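Local coordinates for Non-structural protein 3 (Porcine deltacoronavirus, PDB 6LN0) that probably serves coronavirus replication, joining a macro domain of the ADP-ribose-binding type to a papain-like protease that would cleave the viral polyprotein, at residues Glu198-Glu203 and Leu226-Tyr231; Val170-Asp175 and Ala192-Gly197; Lys236-Lys241 and Phe295-Tyr300. All blocks are in the same frame, centred on the assembly; numbering follows the deposited sequence.

Contact 1. Residues Glu198-Glu203 and Leu226-Tyr231; sequences EDFVQE and LNLQQY
Two pairs of side chains make this contact: Phe-200 with Leu-228, and Glu-198 with Gln-229. The apolar pair is small and local. Phe-200 comes in by the far end of its ring, where CZ lies 3.8 Å from CD1 of Leu-228. The two side chains run at about a right angle, and the methyl meets the ring obliquely. On Leu-228, whose CB already points to the loop, a chi1 of -68° with a near-extended chi2 carries CD1 out to the Phe-200 ring. Phe-195 shares both neighbours: its ring meets that of Phe-200 edge-to-face and also touches Leu-228.

The patch lies where the protease part passes from a small mixed sheet to the helices that follow it in the chain. Residues 198-203 belong to the loop between strands 194-195 and 209-212, in what is probably the ubiquitin-like domain that precedes coronavirus papain-like proteases. Residues 228-231 are the first turn of helix 228-237.

Polar groups approach here without bonding. The Glu-198 chain bends at chi2 and brings OE1 to 3.3 Å from CG of Gln-229, touching the aliphatic part of the glutamine and not its amide. That amide, turned 66° from the carboxylate plane, leans over the loop backbone, with NE2 3.5 Å from Glu-198 O.

True hydrogen bonding belongs to the helix start, where Asn-227 and Gln-230 form a capping box. Gln-230 N gives a nearly straight bond (175°) of 3.0 Å to Asn-227 OD1, and Asn-227 N returns one of 3.1 Å to Gln-230 OE1, on a lone pair in the carbonyl plane. A further bond from Gln-230 NE2 to Asn-304 OD1 steadies the glutamine amide.

Contact 2. Residues Val170-Asp175 and Ala192-Gly197; sequences VRTTTD and ANLFDG
Leu-194 carries its CG anti to the carbonyl carbon (chi1 -59°), and an extended chi2 (-171°) then drives CD1 outward to Val-170, while CD2 branches off to Thr-172. On the other strand, Val-170 holds CG1 opposite its backbone N (chi1 -177°), and this is the methyl that receives the leucine. The two side chains meet tip to tip, with CG1 of Val-170 only 3.5 Å from CD1 of Leu-194, a snug fit. Thr-172 meets Leu-194 more loosely and at about a right angle, its CG2 4.1 Å from CD2.

Strands 168-173 and 194-195 are not neighbours in the four-stranded sheet: strand 209-212 runs between them, so the leucine reaches over it and also touches Tyr-210. This sheet, with helix 186-192 packed on it, is consistent with the beta-grasp fold of the ubiquitin-like domain found in related proteases. The turn into the short strand is made at Asn-193, which leaves helix 186-192 with positive phi.

Polar atoms keep clear of the apolar meeting. Thr-172 shows Leu-194 its methyl, while OG1 makes weak hydrogen bonds to Thr-180 O and Glu-212 OE1. Where the strand ends, Thr-173 OG1 accepts from Asp-175 N at 2.9 Å, an ST turn.

Contact 3. Residues Lys236-Lys241 and Phe295-Tyr300; sequences KTCHHK and FVAWIY
Thr-237 and Ala-297 press against each other so closely that their CA atoms are 5.1 Å apart. The small alanine is what makes this possible: its CB points at the threonine and sits 3.7 Å from Thr-237 CB, while the threonine methyl CG2 lies over the helix backbone, 3.8 Å from Ala-297 CA. A chi1 of -52° sets OG1 of Thr-237 beside the backbone N, hydrogen-bonded to Val-233 O one helical turn back, and leaves CG2 anti to that N, facing the alanine. Cys-238 closes in on the alanine methyl from two atoms, with its backbone N and its SG each 3.7 Å from Ala-297 CB.

The tail of helix 228-237 is thus pressed onto the middle of helix 293-302, a helix-to-helix joint in the part that probably corresponds to the thumb of a papain-like protease. A type I turn from Thr-237 to His-240 then carries the chain off, and Cys-238 O accepts a hydrogen bond from Asn-293 ND2.

Away from the alanine the fit slackens. Tyr-300 comes no nearer than 4.5 Å, its CB to Thr-237 CG2, and its ring packs edge-to-face against Phe-261. On the solvent side, Lys-236 leads its amine away from helix 293-302, and the exposed His-239 points its CB away too, NE2 making a weak hydrogen bond to Tyr-176 O.

With the threonine hydroxyl satisfied within its own helix, what faces Ala-297 is methyl, sulfur and backbone, and this joint therefore rests on close fit of small groups rather than on polar pairing.

In the fold
Contact 2 and contact 3 are buried, contact 1 lies at the surface, and the chemistry follows. Aliphatic methyls fill contact 2 and small groups fit closely in contact 3, whereas contact 1 mixes one apolar pair with carboxylate and amide groups. Contacts 1 and 2 adjoin: a probable hydrogen bond from Val-201 N to Leu-194 O (2.8 Å) ties loop to strand, and Gln-229 CG packs on Gly-197 O (3.3 Å). Contacts 1 and 3 use the two ends of helix 228-237, which runs from the small sheet to helix 293-302. Contacts 2 and 3, with centres about 19 Å apart, do not touch; that helix links their neighbourhoods.

Contact 1. Residues Glu198-Glu203 and Leu226-Tyr231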
loop_
_atom_site.group_PDB
_atom_site.type_symbol
_atom_site.label_atom_id
_atom_site.label_comp_id
_atom_site.label_asym_id
_atom_site.label_seq_id
_atom_site.Cartn_x
_atom_site.Cartn_y
_atom_site.Cartn_z
ATOM N N GLU A 198 5.595 5.404 -0.545
ATOM C CA GLU A 198 5.582 6.786 -0.080
ATOM C C GLU A 198 4.289 7.170 0.625
ATOM O O GLU A 198 4.322 7.898 1.620
ATOM C CB GLU A 198 5.818 7.737 -1.263
ATOM C CG GLU A 198 6.887 8.811 -1.017
ATOM C CD GLU A 198 8.321 8.246 -0.938
ATOM O OE1 GLU A 198 8.904 8.221 0.180
ATOM O OE2 GLU A 198 8.868 7.845 -1.999
ATOM N N ASP A 199 3.151 6.673 0.154
ATOM C CA ASP A 199 1.848 7.133 0.616
ATOM C C ASP A 199 0.811 6.072 0.280
ATOM O O ASP A 199 1.042 5.205 -0.566
ATOM C CB ASP A 199 1.498 8.473 -0.035
ATOM C CG ASP A 199 1.910 8.519 -1.497
ATOM O OD1 ASP A 199 1.434 7.653 -2.270
ATOM O OD2 ASP A 199 2.726 9.397 -1.868
ATOM N N PHE A 200 -0.342 6.153 0.943
ATOM C CA PHE A 200 -1.408 5.191 0.686
ATOM C C PHE A 200 -2.082 5.493 -0.643
ATOM O O PHE A 200 -2.071 6.633 -1.110
ATOM C CB PHE A 200 -2.417 5.194 1.827
ATOM C CG PHE A 200 -1.841 4.712 3.140
ATOM C CD1 PHE A 200 -1.773 3.361 3.429
ATOM C CD2 PHE A 200 -1.343 5.610 4.066
ATOM C CE1 PHE A 200 -1.250 2.922 4.627
ATOM C CE2 PHE A 200 -0.820 5.173 5.261
ATOM C CZ PHE A 200 -0.779 3.825 5.541
ATOM N N VAL A 201 -2.642 4.449 -1.269
ATOM C CA VAL A 201 -3.126 4.516 -2.649
ATOM C C VAL A 201 -4.573 4.040 -2.695
ATOM O O VAL A 201 -4.883 2.922 -2.268
ATOM C CB VAL A 201 -2.262 3.674 -3.606
ATOM C CG1 VAL A 201 -2.801 3.742 -5.021
ATOM C CG2 VAL A 201 -0.821 4.130 -3.581
ATOM N N GLN A 202 -5.460 4.862 -3.229
ATOM C CA GLN A 202 -6.839 4.426 -3.284
ATOM C C GLN A 202 -7.294 4.041 -4.677
ATOM O O GLN A 202 -8.392 3.494 -4.808
ATOM C CB GLN A 202 -7.773 5.481 -2.695
ATOM C CG GLN A 202 -8.000 5.252 -1.217
ATOM C CD GLN A 202 -7.051 6.063 -0.373
ATOM O OE1 GLN A 202 -6.485 7.048 -0.844
ATOM N NE2 GLN A 202 -6.860 5.654 0.882
ATOM N N GLU A 203 -6.486 4.268 -5.709
ATOM C CA GLU A 203 -6.676 3.546 -6.965
ATOM C C GLU A 203 -5.351 2.968 -7.428
ATOM O O GLU A 203 -4.538 3.667 -8.063
ATOM C CB GLU A 203 -7.324 4.394 -8.054
ATOM C CG GLU A 203 -6.782 5.770 -8.295
ATOM C CD GLU A 203 -7.821 6.660 -8.955
ATOM O OE1 GLU A 203 -9.037 6.382 -8.797
ATOM O OE2 GLU A 203 -7.424 7.620 -9.650
ATOM N N LEU A 226 11.030 1.932 12.410
ATOM C CA LEU A 226 10.932 2.498 11.076
ATOM C C LEU A 226 9.521 2.997 10.836
ATOM O O LEU A 226 8.552 2.363 11.258
ATOM C CB LEU A 226 11.307 1.473 9.999
ATOM C CG LEU A 226 12.526 0.579 10.213
ATOM C CD1 LEU A 226 12.612 -0.422 9.072
ATOM C CD2 LEU A 226 13.820 1.386 10.339
ATOM N N ASN A 227 9.401 4.130 10.153
ATOM C CA ASN A 227 8.129 4.441 9.520
ATOM C C ASN A 227 7.956 3.559 8.287
ATOM O O ASN A 227 8.786 2.695 7.990
ATOM C CB ASN A 227 8.036 5.928 9.176
ATOM C CG ASN A 227 9.088 6.387 8.178
ATOM O OD1 ASN A 227 9.264 5.803 7.104
ATOM N ND2 ASN A 227 9.747 7.493 8.504
ATOM N N LEU A 228 6.877 3.792 7.539
ATOM C CA LEU A 228 6.490 2.843 6.499
ATOM C C LEU A 228 7.345 2.981 5.249
ATOM O O LEU A 228 7.619 1.977 4.581
ATOM C CB LEU A 228 5.014 3.017 6.143
ATOM C CG LEU A 228 4.036 2.604 7.242
ATOM C CD1 LEU A 228 2.616 2.545 6.702
ATOM C CD2 LEU A 228 4.430 1.277 7.847
ATOM N N GLN A 229 7.712 4.212 4.878
ATOM C CA GLN A 229 8.696 4.401 3.819
ATOM C C GLN A 229 9.945 3.578 4.113
ATOM O O GLN A 229 10.396 2.775 3.286
ATOM C CB GLN A 229 9.070 5.879 3.690
ATOM C CG GLN A 229 8.025 6.758 3.059
ATOM C CD GLN A 229 7.124 7.438 4.084
ATOM O OE1 GLN A 229 6.633 6.801 5.033
ATOM N NE2 GLN A 229 6.901 8.739 3.900
ATOM N N GLN A 230 10.499 3.752 5.314
ATOM C CA GLN A 230 11.678 3.000 5.693
ATOM C C GLN A 230 11.393 1.510 5.694
ATOM O O GLN A 230 12.239 0.709 5.285
ATOM C CB GLN A 230 12.171 3.460 7.060
ATOM C CG GLN A 230 12.487 4.932 7.108
ATOM C CD GLN A 230 12.974 5.359 8.466
ATOM O OE1 GLN A 230 12.243 5.268 9.451
ATOM N NE2 GLN A 230 14.227 5.813 8.536
ATOM N N TYR A 231 10.209 1.115 6.146
ATOM C CA TYR A 231 9.945 -0.310 6.264
ATOM C C TYR A 231 9.929 -0.967 4.890
ATOM O O TYR A 231 10.433 -2.078 4.716
ATOM C CB TYR A 231 8.625 -0.543 7.001
ATOM C CG TYR A 231 8.412 -1.984 7.360
ATOM C CD1 TYR A 231 9.237 -2.615 8.267
ATOM C CD2 TYR A 231 7.416 -2.721 6.758
ATOM C CE1 TYR A 231 9.061 -3.940 8.573
ATOM C CE2 TYR A 231 7.233 -4.046 7.061
ATOM C CZ TYR A 231 8.034 -4.648 7.967
ATOM O OH TYR A 231 7.833 -5.976 8.256
#

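Contact 2. Residues Val170-Asp175 and Ala192-Gly197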
loop_
_atom_site.group_PDB
_atom_site.type_symbol
_atom_site.label_atom_id
_atom_site.label_comp_id
_atom_site.label_asym_id
_atom_site.label_seq_id
_atom_site.Cartn_x
_atom_site.Cartn_y
_atom_site.Cartn_z
ATOM N N VAL A 170 -5.644 -6.357 -7.778
ATOM C CA VAL A 170 -4.580 -5.688 -7.042
ATOM C C VAL A 170 -3.554 -6.717 -6.583
ATOM O O VAL A 170 -3.921 -7.749 -6.010
ATOM C CB VAL A 170 -5.129 -4.928 -5.823
ATOM C CG1 VAL A 170 -3.985 -4.178 -5.120
ATOM C CG2 VAL A 170 -6.246 -3.996 -6.239
ATOM N N ARG A 171 -2.271 -6.429 -6.813
ATOM C CA ARG A 171 -1.176 -7.249 -6.301
ATOM C C ARG A 171 -0.657 -6.619 -5.021
ATOM O O ARG A 171 -0.314 -5.434 -5.007
ATOM C CB ARG A 171 -0.048 -7.374 -7.325
ATOM C CG ARG A 171 -0.546 -7.750 -8.716
ATOM C CD ARG A 171 0.499 -8.499 -9.501
ATOM N NE ARG A 171 0.759 -9.826 -8.940
ATOM C CZ ARG A 171 1.795 -10.603 -9.273
ATOM N NH1 ARG A 171 2.691 -10.188 -10.164
ATOM N NH2 ARG A 171 1.940 -11.799 -8.702
ATOM N N THR A 172 -0.603 -7.413 -3.952
ATOM C CA THR A 172 -0.299 -6.924 -2.619
ATOM C C THR A 172 0.659 -7.878 -1.927
ATOM O O THR A 172 0.748 -9.060 -2.276
ATOM C CB THR A 172 -1.550 -6.799 -1.730
ATOM O OG1 THR A 172 -1.865 -8.084 -1.173
ATOM C CG2 THR A 172 -2.726 -6.294 -2.506
ATOM N N THR A 173 1.335 -7.357 -0.895
ATOM C CA THR A 173 2.233 -8.169 -0.092
ATOM C C THR A 173 2.292 -7.579 1.313
ATOM O O THR A 173 2.054 -6.383 1.510
ATOM C CB THR A 173 3.648 -8.239 -0.742
ATOM O OG1 THR A 173 4.530 -9.061 0.043
ATOM C CG2 THR A 173 4.281 -6.835 -0.878
ATOM N N THR A 174 2.597 -8.422 2.293
ATOM C CA THR A 174 2.979 -7.926 3.612
ATOM C C THR A 174 4.484 -8.054 3.846
ATOM O O THR A 174 4.984 -7.644 4.899
ATOM C CB THR A 174 2.187 -8.663 4.708
ATOM O OG1 THR A 174 2.643 -10.013 4.810
ATOM C CG2 THR A 174 0.692 -8.687 4.380
ATOM N N ASP A 175 5.212 -8.467 2.813
ATOM C CA ASP A 175 6.352 -9.367 2.889
ATOM C C ASP A 175 7.522 -8.946 2.001
ATOM O O ASP A 175 8.694 -9.089 2.364
ATOM C CB ASP A 175 5.880 -10.752 2.418
ATOM C CG ASP A 175 6.239 -11.825 3.373
ATOM O OD1 ASP A 175 6.887 -11.475 4.368
ATOM O OD2 ASP A 175 5.890 -13.007 3.134
ATOM N N ALA A 192 -7.812 -2.241 2.477
ATOM C CA ALA A 192 -6.554 -2.936 2.268
ATOM C C ALA A 192 -5.364 -2.136 2.771
ATOM O O ALA A 192 -4.333 -2.730 3.078
ATOM C CB ALA A 192 -6.385 -3.256 0.787
ATOM N N ASN A 193 -5.496 -0.813 2.876
ATOM C CA ASN A 193 -4.406 0.063 3.271
ATOM C C ASN A 193 -3.238 -0.070 2.299
ATOM O O ASN A 193 -2.095 -0.280 2.693
ATOM C CB ASN A 193 -3.958 -0.232 4.701
ATOM C CG ASN A 193 -4.817 0.433 5.717
ATOM O OD1 ASN A 193 -5.116 1.618 5.601
ATOM N ND2 ASN A 193 -5.233 -0.321 6.728
ATOM N N LEU A 194 -3.537 0.026 1.013
ATOM C CA LEU A 194 -2.487 -0.120 0.020
ATOM C C LEU A 194 -1.479 1.001 0.170
ATOM O O LEU A 194 -1.853 2.176 0.230
ATOM C CB LEU A 194 -3.077 -0.134 -1.388
ATOM C CG LEU A 194 -4.057 -1.294 -1.481
ATOM C CD1 LEU A 194 -4.504 -1.506 -2.902
ATOM C CD2 LEU A 194 -3.396 -2.542 -0.898
ATOM N N PHE A 195 -0.199 0.625 0.241
ATOM C CA PHE A 195 0.906 1.552 0.438
ATOM C C PHE A 195 1.881 1.473 -0.734
ATOM O O PHE A 195 2.339 0.389 -1.109
ATOM C CB PHE A 195 1.620 1.269 1.762
ATOM C CG PHE A 195 2.519 2.370 2.204
ATOM C CD1 PHE A 195 1.998 3.558 2.686
ATOM C CD2 PHE A 195 3.898 2.229 2.134
ATOM C CE1 PHE A 195 2.837 4.584 3.091
ATOM C CE2 PHE A 195 4.745 3.250 2.548
ATOM C CZ PHE A 195 4.212 4.427 3.016
ATOM N N ASP A 196 2.193 2.637 -1.286
ATOM C CA ASP A 196 2.988 2.896 -2.476
ATOM C C ASP A 196 4.494 2.809 -2.246
ATOM O O ASP A 196 5.261 2.804 -3.216
ATOM C CB ASP A 196 2.642 4.312 -2.941
ATOM C CG ASP A 196 3.070 4.592 -4.331
ATOM O OD1 ASP A 196 2.882 3.704 -5.197
ATOM O OD2 ASP A 196 3.574 5.715 -4.559
ATOM N N GLY A 197 4.940 2.764 -0.996
ATOM C CA GLY A 197 6.304 3.071 -0.654
ATOM C C GLY A 197 6.499 4.495 -0.173
ATOM O O GLY A 197 7.465 4.765 0.552
#

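Contact 3. Residues Lys236-Lys241 and Phe295-Tyr300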
loop_
_atom_site.group_PDB
_atom_site.type_symbol
_atom_site.label_atom_id
_atom_site.label_comp_id
_atom_site.label_asym_id
_atom_site.label_seq_id
_atom_site.Cartn_x
_atom_site.Cartn_y
_atom_site.Cartn_z
ATOM N N LYS A 236 12.573 -4.589 0.853
ATOM C CA LYS A 236 13.196 -4.826 -0.441
ATOM C C LYS A 236 14.705 -5.069 -0.310
ATOM O O LYS A 236 15.255 -5.932 -1.004
ATOM C CB LYS A 236 12.887 -3.660 -1.375
ATOM C CG LYS A 236 11.425 -3.601 -1.779
ATOM C CD LYS A 236 11.122 -2.338 -2.555
ATOM C CE LYS A 236 10.438 -2.674 -3.884
ATOM N NZ LYS A 236 9.210 -1.852 -4.109
ATOM N N THR A 237 15.384 -4.356 0.598
ATOM C CA THR A 237 16.829 -4.530 0.763
ATOM C C THR A 237 17.188 -5.881 1.375
ATOM O O THR A 237 18.329 -6.326 1.251
ATOM C CB THR A 237 17.401 -3.383 1.610
ATOM O OG1 THR A 237 16.978 -2.125 1.060
ATOM C CG2 THR A 237 18.925 -3.412 1.646
ATOM N N CYS A 238 16.226 -6.568 1.986
ATOM C CA CYS A 238 16.465 -7.917 2.485
ATOM C C CYS A 238 16.807 -8.906 1.378
ATOM O O CYS A 238 17.307 -10.002 1.666
ATOM C CB CYS A 238 15.231 -8.361 3.271
ATOM S SG CYS A 238 15.286 -7.705 4.895
ATOM N N HIS A 239 16.566 -8.539 0.125
ATOM C CA HIS A 239 16.853 -9.418 -1.000
ATOM C C HIS A 239 18.275 -9.278 -1.531
ATOM O O HIS A 239 18.718 -10.132 -2.309
ATOM C CB HIS A 239 15.847 -9.167 -2.135
ATOM C CG HIS A 239 14.452 -9.578 -1.787
ATOM N ND1 HIS A 239 13.869 -10.719 -2.291
ATOM C CD2 HIS A 239 13.534 -9.018 -0.964
ATOM C CE1 HIS A 239 12.649 -10.838 -1.805
ATOM N NE2 HIS A 239 12.424 -9.820 -0.994
ATOM N N HIS A 240 19.000 -8.239 -1.132
ATOM C CA HIS A 240 20.383 -8.098 -1.572
ATOM C C HIS A 240 21.224 -9.254 -1.058
ATOM O O HIS A 240 21.104 -9.663 0.100
ATOM C CB HIS A 240 20.961 -6.780 -1.076
ATOM C CG HIS A 240 21.867 -6.116 -2.056
ATOM N ND1 HIS A 240 23.228 -5.997 -1.847
ATOM C CD2 HIS A 240 21.614 -5.530 -3.251
ATOM C CE1 HIS A 240 23.771 -5.355 -2.866
ATOM N NE2 HIS A 240 22.816 -5.062 -3.731
ATOM N N LYS A 241 22.073 -9.790 -1.923
ATOM C CA LYS A 241 23.021 -10.824 -1.507
ATOM C C LYS A 241 24.320 -10.162 -1.056
ATOM O O LYS A 241 24.861 -9.303 -1.758
ATOM C CB LYS A 241 23.273 -11.831 -2.639
ATOM C CG LYS A 241 21.972 -12.456 -3.219
ATOM C CD LYS A 241 22.203 -13.848 -3.857
ATOM C CE LYS A 241 21.021 -14.304 -4.739
ATOM N NZ LYS A 241 20.143 -15.361 -4.114
ATOM N N PHE A 295 19.873 -7.621 9.064
ATOM C CA PHE A 295 20.583 -6.615 9.849
ATOM C C PHE A 295 21.075 -5.472 8.976
ATOM O O PHE A 295 20.921 -4.302 9.332
ATOM C CB PHE A 295 21.749 -7.286 10.567
ATOM C CG PHE A 295 22.465 -6.411 11.545
ATOM C CD1 PHE A 295 21.770 -5.753 12.549
ATOM C CD2 PHE A 295 23.844 -6.291 11.502
ATOM C CE1 PHE A 295 22.426 -4.972 13.480
ATOM C CE2 PHE A 295 24.525 -5.507 12.441
ATOM C CZ PHE A 295 23.818 -4.849 13.429
ATOM N N VAL A 296 21.648 -5.791 7.819
ATOM C CA VAL A 296 22.156 -4.765 6.914
ATOM C C VAL A 296 21.019 -3.955 6.316
ATOM O O VAL A 296 21.127 -2.730 6.152
ATOM C CB VAL A 296 23.017 -5.414 5.810
ATOM C CG1 VAL A 296 23.355 -4.396 4.769
ATOM C CG2 VAL A 296 24.313 -5.980 6.413
ATOM N N ALA A 297 19.930 -4.628 5.932
ATOM C CA ALA A 297 18.775 -3.916 5.394
ATOM C C ALA A 297 18.198 -2.964 6.436
ATOM O O ALA A 297 17.852 -1.815 6.129
ATOM C CB ALA A 297 17.717 -4.910 4.923
ATOM N N TRP A 298 18.113 -3.415 7.679
ATOM C CA TRP A 298 17.744 -2.510 8.757
ATOM C C TRP A 298 18.680 -1.303 8.836
ATOM O O TRP A 298 18.233 -0.187 9.124
ATOM C CB TRP A 298 17.724 -3.272 10.079
ATOM C CG TRP A 298 17.346 -2.418 11.232
ATOM C CD1 TRP A 298 16.101 -1.882 11.506
ATOM C CD2 TRP A 298 18.207 -1.987 12.289
ATOM N NE1 TRP A 298 16.152 -1.153 12.673
ATOM C CE2 TRP A 298 17.426 -1.202 13.176
ATOM C CE3 TRP A 298 19.553 -2.193 12.579
ATOM C CZ2 TRP A 298 17.962 -0.616 14.317
ATOM C CZ3 TRP A 298 20.082 -1.616 13.727
ATOM C CH2 TRP A 298 19.292 -0.842 14.577
ATOM N N ILE A 299 19.981 -1.485 8.594
ATOM C CA ILE A 299 20.877 -0.332 8.686
ATOM C C ILE A 299 20.562 0.661 7.585
ATOM O O ILE A 299 20.485 1.873 7.820
ATOM C CB ILE A 299 22.356 -0.752 8.633
ATOM C CG1 ILE A 299 22.655 -1.810 9.674
ATOM C CG2 ILE A 299 23.243 0.461 8.800
ATOM C CD1 ILE A 299 23.185 -1.300 10.879
ATOM N N TYR A 300 20.395 0.165 6.362
ATOM C CA TYR A 300 20.131 1.057 5.239
ATOM C C TYR A 300 18.816 1.801 5.408
ATOM O O TYR A 300 18.737 3.000 5.110
ATOM C CB TYR A 300 20.102 0.274 3.937
ATOM C CG TYR A 300 21.439 0.149 3.237
ATOM C CD1 TYR A 300 21.829 1.083 2.295
ATOM C CD2 TYR A 300 22.287 -0.931 3.493
ATOM C CE1 TYR A 300 23.017 0.962 1.630
ATOM C CE2 TYR A 300 23.471 -1.061 2.835
ATOM C CZ TYR A 300 23.842 -0.105 1.902
ATOM O OH TYR A 300 25.037 -0.214 1.232
#